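Local structure of lipolytic protein G-D-S-L family (Chitinophaga pinensis, 4Q7Q) at residues K45-G50 and G67-D72; I110-I115 and A122-I127; K196-G201 and N213-P218. The protein probably hydrolyses ester bonds as a lipase or acylhydrolase of the GDSL family, although its function has not been established. One frame throughout, in Å; residues are numbered along the deposited sequence.

Contact 1 (K45-G50 and G67-D72)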
loop_
_atom_site.group_PDB
_atom_site.type_symbol
_atom_site.label_atom_id
_atom_site.label_comp_id
_atom_site.label_asym_id
_atom_site.label_seq_id
_atom_site.Cartn_x
_atom_site.Cartn_y
_atom_site.Cartn_z
ATOM N N LYS A 45 -4.584 10.250 16.781
ATOM C CA LYS A 45 -5.449 9.135 17.135
ATOM C C LYS A 45 -6.035 8.516 15.879
ATOM O O LYS A 45 -6.938 9.088 15.260
ATOM C CB LYS A 45 -6.573 9.626 18.043
ATOM C CG LYS A 45 -6.072 10.368 19.265
ATOM C CD LYS A 45 -5.285 9.454 20.196
ATOM C CE LYS A 45 -4.837 10.205 21.439
ATOM N NZ LYS A 45 -4.239 9.282 22.437
ATOM N N TYR A 46 -5.530 7.346 15.505
ATOM C CA TYR A 46 -5.909 6.760 14.225
ATOM C C TYR A 46 -7.271 6.095 14.203
ATOM O O TYR A 46 -7.743 5.536 15.199
ATOM C CB TYR A 46 -4.832 5.807 13.678
ATOM C CG TYR A 46 -4.755 4.427 14.313
ATOM C CD1 TYR A 46 -5.675 3.426 13.992
ATOM C CD2 TYR A 46 -3.723 4.103 15.185
ATOM C CE1 TYR A 46 -5.599 2.164 14.564
ATOM C CE2 TYR A 46 -3.626 2.833 15.746
ATOM C CZ TYR A 46 -4.571 1.873 15.440
ATOM O OH TYR A 46 -4.463 0.615 16.001
ATOM N N ILE A 47 -7.894 6.177 13.035
ATOM C CA ILE A 47 -9.063 5.388 12.717
ATOM C C ILE A 47 -8.693 4.593 11.481
ATOM O O ILE A 47 -8.289 5.160 10.465
ATOM C CB ILE A 47 -10.268 6.286 12.446
ATOM C CG1 ILE A 47 -10.698 6.948 13.753
ATOM C CG2 ILE A 47 -11.414 5.488 11.842
ATOM C CD1 ILE A 47 -11.787 7.961 13.584
ATOM N N ASN A 48 -8.811 3.277 11.581
ATOM C CA ASN A 48 -8.418 2.389 10.502
ATOM C C ASN A 48 -9.520 2.244 9.453
ATOM O O ASN A 48 -10.497 1.515 9.649
ATOM C CB ASN A 48 -8.033 1.023 11.075
ATOM C CG ASN A 48 -7.398 0.109 10.050
ATOM O OD1 ASN A 48 -7.710 0.173 8.859
ATOM N ND2 ASN A 48 -6.502 -0.759 10.508
ATOM N N GLN A 49 -9.358 2.959 8.347
ATOM C CA GLN A 49 -10.252 2.826 7.205
ATOM C C GLN A 49 -9.518 2.142 6.049
ATOM O O GLN A 49 -9.651 2.507 4.877
ATOM C CB GLN A 49 -10.858 4.176 6.808
ATOM C CG GLN A 49 -12.030 4.579 7.694
ATOM C CD GLN A 49 -13.324 3.916 7.269
ATOM O OE1 GLN A 49 -13.351 3.119 6.323
ATOM N NE2 GLN A 49 -14.415 4.261 7.949
ATOM N N GLY A 50 -8.728 1.133 6.406
ATOM C CA GLY A 50 -8.101 0.268 5.431
ATOM C C GLY A 50 -9.050 -0.868 5.139
ATOM O O GLY A 50 -9.600 -1.493 6.057
ATOM N N GLY A 67 -18.809 4.569 6.547
ATOM C CA GLY A 67 -18.847 5.064 7.906
ATOM C C GLY A 67 -17.748 6.072 8.172
ATOM O O GLY A 67 -17.352 6.274 9.322
ATOM N N LEU A 68 -17.238 6.701 7.113
ATOM C CA LEU A 68 -16.253 7.762 7.278
ATOM C C LEU A 68 -16.822 8.874 8.145
ATOM O O LEU A 68 -17.966 9.291 7.959
ATOM C CB LEU A 68 -15.841 8.339 5.926
ATOM C CG LEU A 68 -14.975 7.437 5.055
ATOM C CD1 LEU A 68 -14.850 8.039 3.667
ATOM C CD2 LEU A 68 -13.607 7.263 5.690
ATOM N N ILE A 69 -16.023 9.357 9.088
ATOM C CA ILE A 69 -16.477 10.442 9.949
ATOM C C ILE A 69 -15.636 11.696 9.765
ATOM O O ILE A 69 -14.602 11.679 9.102
ATOM C CB ILE A 69 -16.464 10.047 11.441
ATOM C CG1 ILE A 69 -15.033 9.859 11.941
ATOM C CG2 ILE A 69 -17.296 8.790 11.674
ATOM C CD1 ILE A 69 -14.939 9.716 13.454
ATOM N N LYS A 70 -16.101 12.790 10.348
ATOM C CA LYS A 70 -15.347 14.032 10.347
ATOM C C LYS A 70 -14.096 13.872 11.214
ATOM O O LYS A 70 -14.164 13.385 12.347
ATOM C CB LYS A 70 -16.221 15.173 10.867
ATOM C CG LYS A 70 -15.558 16.537 10.836
ATOM C CD LYS A 70 -16.503 17.592 11.395
ATOM C CE LYS A 70 -15.938 19.000 11.260
ATOM N NZ LYS A 70 -16.964 20.033 11.593
ATOM N N ALA A 71 -12.954 14.272 10.668
ATOM C CA ALA A 71 -11.676 14.131 11.356
ATOM C C ALA A 71 -10.753 15.275 10.976
ATOM O O ALA A 71 -11.047 16.041 10.054
ATOM C CB ALA A 71 -11.028 12.796 11.015
ATOM N N ASP A 72 -9.625 15.369 11.671
ATOM C CA ASP A 72 -8.730 16.510 11.530
ATOM C C ASP A 72 -7.747 16.322 10.385
ATOM O O ASP A 72 -7.309 17.292 9.765
ATOM C CB ASP A 72 -7.962 16.743 12.831
ATOM C CG ASP A 72 -8.876 17.006 14.007
ATOM O OD1 ASP A 72 -9.572 18.039 13.983
ATOM O OD2 ASP A 72 -8.901 16.186 14.952
HETATM O O HOH W 1 -14.576 6.389 10.121
#

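Contact 2 (I110-I115 and A122-I127)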
loop_
_atom_site.group_PDB
_atom_site.type_symbol
_atom_site.label_atom_id
_atom_site.label_comp_id
_atom_site.label_asym_id
_atom_site.label_seq_id
_atom_site.Cartn_x
_atom_site.Cartn_y
_atom_site.Cartn_z
ATOM N N ILE A 110 -13.165 11.500 -6.426
ATOM C CA ILE A 110 -14.283 11.121 -5.570
ATOM C C ILE A 110 -13.882 11.089 -4.092
ATOM O O ILE A 110 -14.589 11.618 -3.232
ATOM C CB ILE A 110 -14.842 9.745 -6.002
ATOM C CG1 ILE A 110 -15.467 9.860 -7.392
ATOM C CG2 ILE A 110 -15.837 9.202 -4.982
ATOM C CD1 ILE A 110 -15.914 8.539 -7.945
ATOM N N ILE A 111 -12.733 10.484 -3.804
ATOM C CA ILE A 111 -12.273 10.342 -2.428
ATOM C C ILE A 111 -11.928 11.687 -1.797
ATOM O O ILE A 111 -12.374 11.992 -0.691
ATOM C CB ILE A 111 -11.058 9.401 -2.338
ATOM C CG1 ILE A 111 -11.467 7.982 -2.732
ATOM C CG2 ILE A 111 -10.468 9.414 -0.931
ATOM C CD1 ILE A 111 -10.292 7.076 -3.086
ATOM N N ILE A 112 -11.155 12.501 -2.503
ATOM C CA ILE A 112 -10.776 13.805 -1.964
ATOM C C ILE A 112 -11.997 14.713 -1.816
ATOM O O ILE A 112 -12.110 15.464 -0.846
ATOM C CB ILE A 112 -9.662 14.459 -2.804
ATOM C CG1 ILE A 112 -8.355 13.699 -2.570
ATOM C CG2 ILE A 112 -9.496 15.934 -2.441
ATOM C CD1 ILE A 112 -7.273 14.018 -3.567
ATOM N N SER A 113 -12.935 14.617 -2.752
ATOM C CA SER A 113 -14.170 15.393 -2.640
ATOM C C SER A 113 -14.975 15.002 -1.404
ATOM O O SER A 113 -15.513 15.869 -0.715
ATOM C CB SER A 113 -15.026 15.257 -3.897
ATOM O OG SER A 113 -14.370 15.841 -5.006
ATOM N N LYS A 114 -15.044 13.701 -1.112
ATOM C CA LYS A 114 -15.758 13.235 0.080
ATOM C C LYS A 114 -15.111 13.768 1.348
ATOM O O LYS A 114 -15.795 14.210 2.271
ATOM C CB LYS A 114 -15.806 11.712 0.144
ATOM C CG LYS A 114 -16.507 11.174 1.386
ATOM C CD LYS A 114 -18.000 11.470 1.349
ATOM C CE LYS A 114 -18.743 10.709 2.438
ATOM N NZ LYS A 114 -20.202 11.049 2.444
ATOM N N ILE A 115 -13.787 13.711 1.397
ATOM C CA ILE A 115 -13.053 14.207 2.555
ATOM C C ILE A 115 -13.389 15.674 2.822
ATOM O O ILE A 115 -13.673 16.067 3.958
ATOM C CB ILE A 115 -11.543 14.048 2.359
ATOM C CG1 ILE A 115 -11.180 12.566 2.415
ATOM C CG2 ILE A 115 -10.790 14.845 3.415
ATOM C CD1 ILE A 115 -9.740 12.265 2.047
ATOM N N ALA A 122 -9.996 19.852 7.129
ATOM C CA ALA A 122 -9.077 18.757 7.433
ATOM C C ALA A 122 -7.834 18.770 6.549
ATOM O O ALA A 122 -7.896 19.129 5.371
ATOM C CB ALA A 122 -9.790 17.416 7.305
ATOM N N LYS A 123 -6.705 18.378 7.132
ATOM C CA LYS A 123 -5.492 18.150 6.355
ATOM C C LYS A 123 -5.595 16.839 5.590
ATOM O O LYS A 123 -6.216 15.881 6.054
ATOM C CB LYS A 123 -4.262 18.119 7.262
ATOM C CG LYS A 123 -4.003 19.413 8.016
ATOM C CD LYS A 123 -4.114 20.623 7.104
ATOM N N ILE A 124 -4.993 16.810 4.406
ATOM C CA ILE A 124 -4.971 15.606 3.585
ATOM C C ILE A 124 -3.537 15.247 3.213
ATOM O O ILE A 124 -2.737 16.115 2.859
ATOM C CB ILE A 124 -5.816 15.765 2.294
ATOM C CG1 ILE A 124 -7.246 16.202 2.630
ATOM C CG2 ILE A 124 -5.836 14.463 1.505
ATOM C CD1 ILE A 124 -8.125 16.414 1.414
ATOM N N VAL A 125 -3.207 13.965 3.322
ATOM C CA VAL A 125 -1.919 13.463 2.868
ATOM C C VAL A 125 -2.158 12.253 1.972
ATOM O O VAL A 125 -2.951 11.377 2.308
ATOM C CB VAL A 125 -1.041 13.048 4.074
ATOM C CG1 VAL A 125 0.238 12.369 3.613
ATOM C CG2 VAL A 125 -0.722 14.251 4.941
ATOM N N LEU A 126 -1.495 12.217 0.817
ATOM C CA LEU A 126 -1.552 11.049 -0.055
ATOM C C LEU A 126 -0.264 10.249 0.085
ATOM O O LEU A 126 0.803 10.811 0.323
ATOM C CB LEU A 126 -1.751 11.465 -1.514
ATOM C CG LEU A 126 -2.869 12.472 -1.797
ATOM C CD1 LEU A 126 -2.938 12.765 -3.287
ATOM C CD2 LEU A 126 -4.215 11.984 -1.263
ATOM N N ILE A 127 -0.374 8.934 -0.059
ATOM C CA ILE A 127 0.781 8.050 0.033
ATOM C C ILE A 127 0.874 7.211 -1.233
ATOM O O ILE A 127 -0.080 6.522 -1.580
ATOM C CB ILE A 127 0.659 7.117 1.249
ATOM C CG1 ILE A 127 0.396 7.934 2.518
ATOM C CG2 ILE A 127 1.888 6.229 1.382
ATOM C CD1 ILE A 127 0.335 7.099 3.767
#

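Contact 3 (K196-G201 and N213-P218)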
loop_
_atom_site.group_PDB
_atom_site.type_symbol
_atom_site.label_atom_id
_atom_site.label_comp_id
_atom_site.label_asym_id
_atom_site.label_seq_id
_atom_site.Cartn_x
_atom_site.Cartn_y
_atom_site.Cartn_z
ATOM N N LYS A 196 11.376 -25.264 -5.532
ATOM C CA LYS A 196 11.968 -26.445 -6.130
ATOM C C LYS A 196 12.797 -26.081 -7.352
ATOM O O LYS A 196 12.379 -25.281 -8.193
ATOM C CB LYS A 196 10.893 -27.469 -6.504
ATOM C CG LYS A 196 10.243 -28.136 -5.304
ATOM C CD LYS A 196 9.324 -29.255 -5.730
ATOM C CE LYS A 196 8.728 -29.953 -4.518
ATOM N NZ LYS A 196 7.822 -31.052 -4.921
ATOM N N ASN A 197 13.985 -26.666 -7.430
ATOM C CA ASN A 197 14.858 -26.535 -8.583
ATOM C C ASN A 197 14.310 -27.430 -9.691
ATOM O O ASN A 197 14.204 -28.634 -9.508
ATOM C CB ASN A 197 16.265 -26.970 -8.164
ATOM C CG ASN A 197 17.284 -26.868 -9.281
ATOM O OD1 ASN A 197 16.941 -26.804 -10.461
ATOM N ND2 ASN A 197 18.557 -26.875 -8.905
ATOM N N PRO A 198 13.955 -26.847 -10.844
ATOM C CA PRO A 198 13.363 -27.657 -11.920
ATOM C C PRO A 198 14.253 -28.794 -12.427
ATOM O O PRO A 198 13.745 -29.730 -13.037
ATOM C CB PRO A 198 13.139 -26.638 -13.038
ATOM C CG PRO A 198 12.979 -25.351 -12.337
ATOM C CD PRO A 198 13.891 -25.407 -11.144
ATOM N N LYS A 199 15.555 -28.709 -12.189
ATOM C CA LYS A 199 16.467 -29.732 -12.682
ATOM C C LYS A 199 16.490 -30.995 -11.831
ATOM O O LYS A 199 16.854 -32.064 -12.319
ATOM C CB LYS A 199 17.885 -29.180 -12.833
ATOM C CG LYS A 199 18.039 -28.125 -13.913
ATOM C CD LYS A 199 19.510 -27.871 -14.198
ATOM C CE LYS A 199 19.709 -26.817 -15.270
ATOM N NZ LYS A 199 21.159 -26.601 -15.549
ATOM N N ASN A 200 16.096 -30.884 -10.568
ATOM C CA ASN A 200 16.211 -32.024 -9.663
ATOM C C ASN A 200 15.097 -32.179 -8.626
ATOM O O ASN A 200 15.066 -33.167 -7.896
ATOM C CB ASN A 200 17.586 -32.029 -8.986
ATOM C CG ASN A 200 17.825 -30.798 -8.129
ATOM O OD1 ASN A 200 16.882 -30.144 -7.679
ATOM N ND2 ASN A 200 19.095 -30.475 -7.899
ATOM N N GLY A 201 14.187 -31.213 -8.564
ATOM C CA GLY A 201 13.065 -31.288 -7.647
ATOM C C GLY A 201 13.396 -30.982 -6.196
ATOM O O GLY A 201 12.545 -31.135 -5.321
ATOM N N ASN A 213 13.011 -16.253 -12.436
ATOM C CA ASN A 213 13.201 -17.267 -13.472
ATOM C C ASN A 213 12.821 -18.685 -13.057
ATOM O O ASN A 213 12.927 -19.615 -13.860
ATOM C CB ASN A 213 14.655 -17.272 -13.945
ATOM C CG ASN A 213 15.150 -15.894 -14.325
ATOM O OD1 ASN A 213 16.145 -15.409 -13.783
ATOM N ND2 ASN A 213 14.458 -15.253 -15.257
ATOM N N ILE A 214 12.397 -18.859 -11.809
ATOM C CA ILE A 214 12.081 -20.194 -11.305
ATOM C C ILE A 214 10.578 -20.311 -11.096
ATOM O O ILE A 214 9.980 -19.473 -10.419
ATOM C CB ILE A 214 12.818 -20.493 -9.973
ATOM C CG1 ILE A 214 14.323 -20.217 -10.102
ATOM C CG2 ILE A 214 12.568 -21.933 -9.535
ATOM C CD1 ILE A 214 15.028 -21.156 -11.055
ATOM N N PRO A 215 9.953 -21.340 -11.688
ATOM C CA PRO A 215 8.500 -21.493 -11.535
ATOM C C PRO A 215 8.067 -21.784 -10.103
ATOM O O PRO A 215 8.711 -22.558 -9.388
ATOM C CB PRO A 215 8.177 -22.703 -12.418
ATOM C CG PRO A 215 9.287 -22.772 -13.389
ATOM C CD PRO A 215 10.505 -22.297 -12.663
ATOM N N PHE A 216 6.973 -21.154 -9.695
ATOM C CA PHE A 216 6.319 -21.494 -8.444
ATOM C C PHE A 216 4.968 -22.132 -8.732
ATOM O O PHE A 216 4.064 -21.487 -9.264
ATOM C CB PHE A 216 6.138 -20.265 -7.553
ATOM C CG PHE A 216 5.303 -20.534 -6.329
ATOM C CD1 PHE A 216 5.727 -21.449 -5.377
ATOM C CD2 PHE A 216 4.088 -19.895 -6.142
ATOM C CE1 PHE A 216 4.962 -21.713 -4.258
ATOM C CE2 PHE A 216 3.320 -20.150 -5.022
ATOM C CZ PHE A 216 3.756 -21.065 -4.080
ATOM N N ASN A 217 4.847 -23.407 -8.392
ATOM C CA ASN A 217 3.581 -24.116 -8.484
ATOM C C ASN A 217 3.061 -24.366 -7.076
ATOM O O ASN A 217 3.622 -25.177 -6.345
ATOM C CB ASN A 217 3.779 -25.440 -9.227
ATOM C CG ASN A 217 2.490 -26.232 -9.379
ATOM O OD1 ASN A 217 1.397 -25.740 -9.085
ATOM N ND2 ASN A 217 2.614 -27.469 -9.853
ATOM N N PRO A 218 1.987 -23.662 -6.688
ATOM C CA PRO A 218 1.472 -23.715 -5.313
ATOM C C PRO A 218 0.934 -25.090 -4.916
ATOM O O PRO A 218 0.709 -25.332 -3.732
ATOM C CB PRO A 218 0.341 -22.678 -5.322
ATOM C CG PRO A 218 -0.049 -22.544 -6.758
ATOM C CD PRO A 218 1.213 -22.739 -7.536
HETATM O O HOH W 2 10.213 -24.807 -9.524
#

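Contact 1 (K45-G50 and G67-D72)
Q49 and L68 bring the two backbones nearest, 7.8 Å from CA to CA, and the chains move apart to 9.2 Å between the CA atoms of I47 and A71. Segment 45-50 belongs to the outermost strand on one side of the five-stranded parallel sheet of this SGNH-hydrolase α/β fold. Segment 67-72 is loop that leads into strand 73-77, and strand 6-12 runs between these two strands in the sheet. No direct hydrogen bond joins the segments; side-chain packing and one water do.

The CG of Q49 lies 3.7 Å from L68 CD2, and the bend at chi2 (-82°) brings CD of the glutamine against the same methyl. The polar ends of the amide are held too: OE1 accepts from H51 NE2, while NE2 donates to L66 O. NE2 also donates to a water 3.0 Å away, which in turn donates to G67 O at 2.9 Å, so the amide reaches the loop directly at L66 and through one water at G67. Cutting Q49 back to an alanine would probably leave H51 NE2 and L66 O without these partners, the water without its link to the strand, and a gap beside L68 CD2.

Two residues back along the strand, I47 meets I69 at about a right angle, methyl against methyl, with CD1 of I47 3.6 Å from CD1 of I69. The chi1 of I69 (68°) sets CG1 between its own backbone N and carbonyl carbon, from where CD1 swings over to the strand. Residue I47 also rests on T7 of strand 6-12. At the end of segment 45-50 an Asx turn appears: G50 N donates to N48 OD1 at 2.8 Å, with an N-H...O angle of 155°.

Contact 2 (I110-I115 and A122-I127)
I112 and I115 of helix 104-118 pack on I124 and L126 of strand 123-127, forming the helix-to-strand half of a beta-alpha-beta crossover in the α/β sandwich. The helix runs nearly antiparallel to the strand that follows it: the two short axes make an angle of 159° and pass 10.5 Å apart. The backbones come nearest at I115 and A122, close to the turn that reverses the chain.

I124 is the central residue. Its side chain points at the helix, and its terminal CD1 sits against two methyls offered by residues three apart on the helix. I115 meets it tip to tip, with CG2 3.7 Å from I124 CD1. I112 comes in at a slant and leaves its own CG2 4.1 Å from the same I124 CD1. In both helix residues CG2 is anti to the backbone N (chi1 -71° in I112, -70° in I115), which turns these branch methyls toward the strand. The other branch of I112 reaches further along, and its CD1 lies 4.3 Å from CD2 of L126.

All four residues are buried, and the interface is purely apolar, with no hydrogen bond between helix and strand. Neighbouring elements extend it: I112 and L126 both touch I167 of helix 157-171, while I115 packs on Y74 of the adjacent strand 73-77. Between I124 and L126, V125 turns to the other face of the sheet, where L251, V254 and F255 of helix 241-257 cover it. Aliphatic side chains from every second strand residue, met by two isoleucines three apart on the helix, are thus arranged as in the three-layer α/β/α sandwich of the SGNH hydrolases.

Contact 3 (K196-G201 and N213-P218)
K196 and P198 pass I214 and P215 where the two irregular segments run by each other at the surface, the nearest CA atoms being those of K196 and F216, 7.9 Å apart. Segment 196-201 contains the turn of a β-hairpin formed by strands 193-196 and 203-206; segment 213-218 is loop that comes back past this turn after the second hairpin strand.

The contact is small and mostly apolar. I214 presents its branch methyl CG2, which lies anti to the backbone N (chi1 -52°) and reaches the carbonyl of K196, 3.6 Å from K196 O. The same methyl lies 4.1 Å from CD of P198, whose ring crosses the isoleucine side chain at about a right angle. The next step is proline to proline: P198 CG approaches P215 CD to 3.9 Å, with the rings set obliquely. L195 and Y206 of the hairpin strands also touch the I214 side chain.

A water sits between the two backbones, 2.6 Å from K196 O and 2.7 Å from P215 O. The lysine side chain itself leaves the interface, and its NZ bonds to N220 OD1. Within the turn, N197 O accepts from both N200 N and G201 N. The Asx turn of N197 completes it: K199 N donates to N197 OD1 at 2.9 Å, approaching from above the carbonyl plane, 42° out of it.

The three contacts follow one another along the chain, each closing before the next opens. Contacts 1 and 2 are neighbours, their centres 11 Å apart on the same side of the chain's centre, and both reach the five-stranded parallel sheet. They meet directly where D72 O lies 2.9 Å from K123 N, probably a hydrogen bond, and where L68 packs on K114 of helix 104-118. Contact 3 lies on the opposite side of the chain's centre, its own centre 45 Å from either of the others, beside the hairpin 193-196/203-206. The first two therefore belong to the α/β sandwich, one at its surface, one buried between helix and sheet; the third to an extension projecting from it.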